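Local atomic coordinates of THUMP domain-containing protein (PDB entry 1VBK), a protein that probably binds RNA and ATP, as a THUMP-domain relative of the thiamine-biosynthesis and tRNA-modifying protein ThiI, its exact reaction being unknown. Residues F244-V247 against L248-I251; V286-P289 against L290-L293. All coordinates share one frame; numbering follows the deposited sequence.

How the interactions relate
Interaction 1, in residues 244-251, comes first along the chain and is complete before interaction 2, in residues 286-293, begins; the two follow in series, neither enclosing nor crossing the other. Each closes only a turn or two of helix. Interaction 1 belongs to helix 244-254, which follows strand 239-241, the outermost strand at one border of the five-stranded parallel sheet, and leads to strand 258-260. Interaction 2 starts at strand 286-287, the opposite border, and turns into the short helix 289-292 beside helix 189-200. The centres of interactions 1 and 2 lie 21 Å apart. The nearest atoms of interactions 1 and 2 are about 8 Å apart, without touching.

Interaction 1 (F244-V247 against L248-I251); sequences FDRV and LKLI
Phe-244 and Leu-248 meet one turn apart, an i to i+4 contact in the first turns of helix 244-254, which packs on the parallel sheet of the alpha/beta domain, consistent with the HUP-like fold of the ThiI family. The helix joins strand 239-241 to strand 258-260. Four backbone bonds of the i to i+4 kind hold its turns, from Leu-248 N to Phe-244 O (3.1 Å) through Ile-251 N to Val-247 O (3.0 Å).

With chi1 at -164°, the Phe-244 ring swings beside its own carbonyl and reaches forward along the helix. Phe-244 CE2 lies 3.7 Å from Leu-248 CG, while the two methyls of the leucine spread around that ring corner. Phe-282 meets the same ring edge-to-face, and these large apolar groups pack between helix 244-254, Phe-282 and Pro-283, and Trp-21 of the second subunit, which Leu-248 touches.

Val-247 and Ile-251 face the sheet and both touch Ile-183; their compact, beta-branched side chains fit the buried side, with Val-247 CG1 4.3 Å from Ile-251 CD1.

Arg-246 and Lys-249, long and charged, lie on a flank with access to solvent, though Arg-246 also touches Ala-241. The arginine bends at chi2 and chi3 and runs alongside the lysine, extended as far as CE and bent at its end. Arg-246 NH1 and Lys-249 NZ stay 5.1 Å apart. Lys-249 CD rests over one face of the guanidinium, 3.5 Å from Arg-246 NH1.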
loop_
_atom_site.group_PDB
_atom_site.type_symbol
_atom_site.label_atom_id
_atom_site.label_comp_id
_atom_site.label_asym_id
_atom_site.label_seq_id
_atom_site.Cartn_x
_atom_site.Cartn_y
_atom_site.Cartn_z
ATOM N N PHE A 244 -11.588 -10.835 -13.808
ATOM C CA PHE A 244 -11.458 -10.008 -12.609
ATOM C C PHE A 244 -10.633 -10.633 -11.490
ATOM O O PHE A 244 -10.007 -9.913 -10.708
ATOM C CB PHE A 244 -12.834 -9.615 -12.062
ATOM C CG PHE A 244 -12.790 -8.470 -11.077
ATOM C CD1 PHE A 244 -12.375 -7.205 -11.482
ATOM C CD2 PHE A 244 -13.151 -8.662 -9.749
ATOM C CE1 PHE A 244 -12.321 -6.144 -10.574
ATOM C CE2 PHE A 244 -13.101 -7.606 -8.826
ATOM C CZ PHE A 244 -12.685 -6.347 -9.241
ATOM N N ASP A 245 -10.627 -11.959 -11.400
ATOM C CA ASP A 245 -9.853 -12.617 -10.354
ATOM C C ASP A 245 -8.377 -12.238 -10.470
ATOM O O ASP A 245 -7.700 -12.043 -9.462
ATOM C CB ASP A 245 -10.040 -14.142 -10.412
ATOM C CG ASP A 245 -9.783 -14.720 -11.793
ATOM O OD1 ASP A 245 -9.621 -13.943 -12.747
ATOM O OD2 ASP A 245 -9.753 -15.962 -11.928
ATOM N N ARG A 246 -7.888 -12.107 -11.701
ATOM C CA ARG A 246 -6.492 -11.738 -11.933
ATOM C C ARG A 246 -6.202 -10.307 -11.462
ATOM O O ARG A 246 -5.086 -9.996 -11.044
ATOM C CB ARG A 246 -6.151 -11.875 -13.421
ATOM C CG ARG A 246 -6.298 -13.295 -13.965
ATOM C CD ARG A 246 -5.304 -14.257 -13.312
ATOM N NE ARG A 246 -3.929 -13.774 -13.430
ATOM C CZ ARG A 246 -2.865 -14.391 -12.917
ATOM N NH1 ARG A 246 -3.008 -15.526 -12.245
ATOM N NH2 ARG A 246 -1.656 -13.866 -13.066
ATOM N N VAL A 247 -7.204 -9.435 -11.534
ATOM C CA VAL A 247 -7.037 -8.054 -11.090
ATOM C C VAL A 247 -6.891 -8.029 -9.562
ATOM O O VAL A 247 -6.029 -7.331 -9.021
ATOM C CB VAL A 247 -8.247 -7.181 -11.498
ATOM C CG1 VAL A 247 -8.073 -5.768 -10.966
ATOM C CG2 VAL A 247 -8.386 -7.161 -13.019
ATOM N N LEU A 248 -7.740 -8.786 -8.872
ATOM C CA LEU A 248 -7.679 -8.852 -7.416
ATOM C C LEU A 248 -6.338 -9.449 -7.002
ATOM O O LEU A 248 -5.731 -9.005 -6.031
ATOM C CB LEU A 248 -8.826 -9.703 -6.863
ATOM C CG LEU A 248 -10.229 -9.114 -7.055
ATOM C CD1 LEU A 248 -11.287 -10.139 -6.648
ATOM C CD2 LEU A 248 -10.361 -7.840 -6.235
ATOM N N LYS A 249 -5.876 -10.455 -7.741
ATOM C CA LYS A 249 -4.594 -11.081 -7.438
ATOM C C LYS A 249 -3.469 -10.056 -7.554
ATOM O O LYS A 249 -2.565 -10.022 -6.723
ATOM C CB LYS A 249 -4.322 -12.250 -8.391
ATOM C CG LYS A 249 -2.990 -12.954 -8.151
ATOM C CD LYS A 249 -2.830 -14.158 -9.077
ATOM C CE LYS A 249 -1.455 -14.796 -8.938
ATOM N NZ LYS A 249 -1.187 -15.240 -7.543
ATOM N N LEU A 250 -3.535 -9.221 -8.589
ATOM C CA LEU A 250 -2.528 -8.189 -8.826
ATOM C C LEU A 250 -2.521 -7.191 -7.667
ATOM O O LEU A 250 -1.464 -6.792 -7.169
ATOM C CB LEU A 250 -2.839 -7.455 -10.133
ATOM C CG LEU A 250 -1.758 -6.584 -10.781
ATOM C CD1 LEU A 250 -0.598 -7.466 -11.261
ATOM C CD2 LEU A 250 -2.363 -5.832 -11.958
ATOM N N ILE A 251 -3.712 -6.776 -7.251
ATOM C CA ILE A 251 -3.833 -5.837 -6.149
ATOM C C ILE A 251 -3.179 -6.411 -4.893
ATOM O O ILE A 251 -2.405 -5.726 -4.217
ATOM C CB ILE A 251 -5.312 -5.515 -5.869
ATOM C CG1 ILE A 251 -5.880 -4.686 -7.029
ATOM C CG2 ILE A 251 -5.440 -4.776 -4.550
ATOM C CD1 ILE A 251 -7.386 -4.462 -6.969
#

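Interaction 2 (V286-P289 against L290-L293)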
loop_
_atom_site.group_PDB
_atom_site.type_symbol
_atom_site.label_atom_id
_atom_site.label_comp_id
_atom_site.label_asym_id
_atom_site.label_seq_id
_atom_site.Cartn_x
_atom_site.Cartn_y
_atom_site.Cartn_z
ATOM N N VAL A 286 -11.384 3.449 -5.021
ATOM C CA VAL A 286 -11.333 3.674 -6.457
ATOM C C VAL A 286 -11.359 5.183 -6.665
ATOM O O VAL A 286 -12.148 5.886 -6.034
ATOM C CB VAL A 286 -12.544 3.031 -7.165
ATOM C CG1 VAL A 286 -12.463 3.269 -8.663
ATOM C CG2 VAL A 286 -12.579 1.541 -6.869
ATOM N N TYR A 287 -10.486 5.681 -7.532
ATOM C CA TYR A 287 -10.420 7.111 -7.789
ATOM C C TYR A 287 -10.824 7.449 -9.212
ATOM O O TYR A 287 -10.550 6.690 -10.145
ATOM C CB TYR A 287 -9.010 7.632 -7.503
ATOM C CG TYR A 287 -8.577 7.390 -6.074
ATOM C CD1 TYR A 287 -7.944 6.202 -5.707
ATOM C CD2 TYR A 287 -8.834 8.333 -5.080
ATOM C CE1 TYR A 287 -7.576 5.959 -4.383
ATOM C CE2 TYR A 287 -8.471 8.102 -3.751
ATOM C CZ TYR A 287 -7.841 6.912 -3.411
ATOM O OH TYR A 287 -7.467 6.680 -2.106
ATOM N N TYR A 288 -11.480 8.597 -9.361
ATOM C CA TYR A 288 -11.961 9.073 -10.651
ATOM C C TYR A 288 -11.445 10.492 -10.881
ATOM O O TYR A 288 -12.155 11.470 -10.640
ATOM C CB TYR A 288 -13.487 9.081 -10.652
ATOM C CG TYR A 288 -14.110 7.804 -10.136
ATOM C CD1 TYR A 288 -14.176 6.662 -10.935
ATOM C CD2 TYR A 288 -14.641 7.739 -8.849
ATOM C CE1 TYR A 288 -14.762 5.486 -10.466
ATOM C CE2 TYR A 288 -15.227 6.568 -8.368
ATOM C CZ TYR A 288 -15.283 5.449 -9.185
ATOM O OH TYR A 288 -15.855 4.290 -8.717
ATOM N N PRO A 289 -10.201 10.621 -11.360
ATOM C CA PRO A 289 -9.584 11.925 -11.617
ATOM C C PRO A 289 -10.411 12.883 -12.473
ATOM O O PRO A 289 -10.472 14.080 -12.189
ATOM C CB PRO A 289 -8.267 11.554 -12.296
ATOM C CG PRO A 289 -7.951 10.219 -11.719
ATOM C CD PRO A 289 -9.292 9.530 -11.750
ATOM N N LEU A 290 -11.046 12.358 -13.515
ATOM C CA LEU A 290 -11.833 13.189 -14.420
ATOM C C LEU A 290 -13.112 13.735 -13.796
ATOM O O LEU A 290 -13.762 14.613 -14.366
ATOM C CB LEU A 290 -12.153 12.409 -15.698
ATOM C CG LEU A 290 -10.919 11.853 -16.427
ATOM C CD1 LEU A 290 -11.341 11.132 -17.696
ATOM C CD2 LEU A 290 -9.961 12.985 -16.753
ATOM N N ILE A 291 -13.469 13.219 -12.625
ATOM C CA ILE A 291 -14.659 13.678 -11.922
ATOM C C ILE A 291 -14.263 14.507 -10.702
ATOM O O ILE A 291 -14.875 15.539 -10.418
ATOM C CB ILE A 291 -15.534 12.490 -11.448
ATOM C CG1 ILE A 291 -16.099 11.738 -12.656
ATOM C CG2 ILE A 291 -16.665 12.991 -10.557
ATOM C CD1 ILE A 291 -16.931 10.516 -12.291
ATOM N N ALA A 292 -13.228 14.060 -9.995
ATOM C CA ALA A 292 -12.765 14.736 -8.785
ATOM C C ALA A 292 -11.919 15.990 -9.001
ATOM O O ALA A 292 -11.974 16.918 -8.195
ATOM C CB ALA A 292 -12.002 13.751 -7.904
ATOM N N LEU A 293 -11.135 16.022 -10.073
ATOM C CA LEU A 293 -10.285 17.183 -10.336
ATOM C C LEU A 293 -11.031 18.293 -11.088
ATOM O O LEU A 293 -11.905 18.019 -11.914
ATOM C CB LEU A 293 -9.033 16.751 -11.109
ATOM C CG LEU A 293 -8.190 15.653 -10.436
ATOM C CD1 LEU A 293 -6.952 15.358 -11.270
ATOM C CD2 LEU A 293 -7.788 16.089 -9.034
#
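Tyr-288 O is gripped by two backbone N-H groups where strand 286-287 gives way to helix 289-292. Ala-292 N approaches Tyr-288 O nearly end-on at 2.9 Å, with a fairly straight bond of 167°. Ile-291 N, 3.0 Å from Tyr-288 O, instead sits above the carbonyl plane. Tyr-288 is the N-cap residue; its carbonyl accepts the i+4 bond from Ala-292 and, in addition, an i+3 bond from Ile-291. Pro-289 suits the first helical position: its ring fixes phi near the helical value, and its nitrogen has no hydrogen to leave without a partner there. Pro-289 O accepts Leu-293 N at 2.9 Å as the chain leaves the helix.

Side chains pack beside these bonds. Tyr-288 CB touches Ile-291 CB at 4.1 Å, while the phenol ring leads away to a hydrogen bond between its OH and Asp-278. Leu-293, with CG beside its backbone N (chi1 -56°), brings CD1 to within 4.2 Å of Pro-289 CB. Pro-289, Leu-290 and Leu-293 also pack on helix 189-200, an environment that suits their apolar side chains. Together they form an N-capped, proline-started short helix at the C-terminal end of a border strand of a parallel alpha/beta sheet.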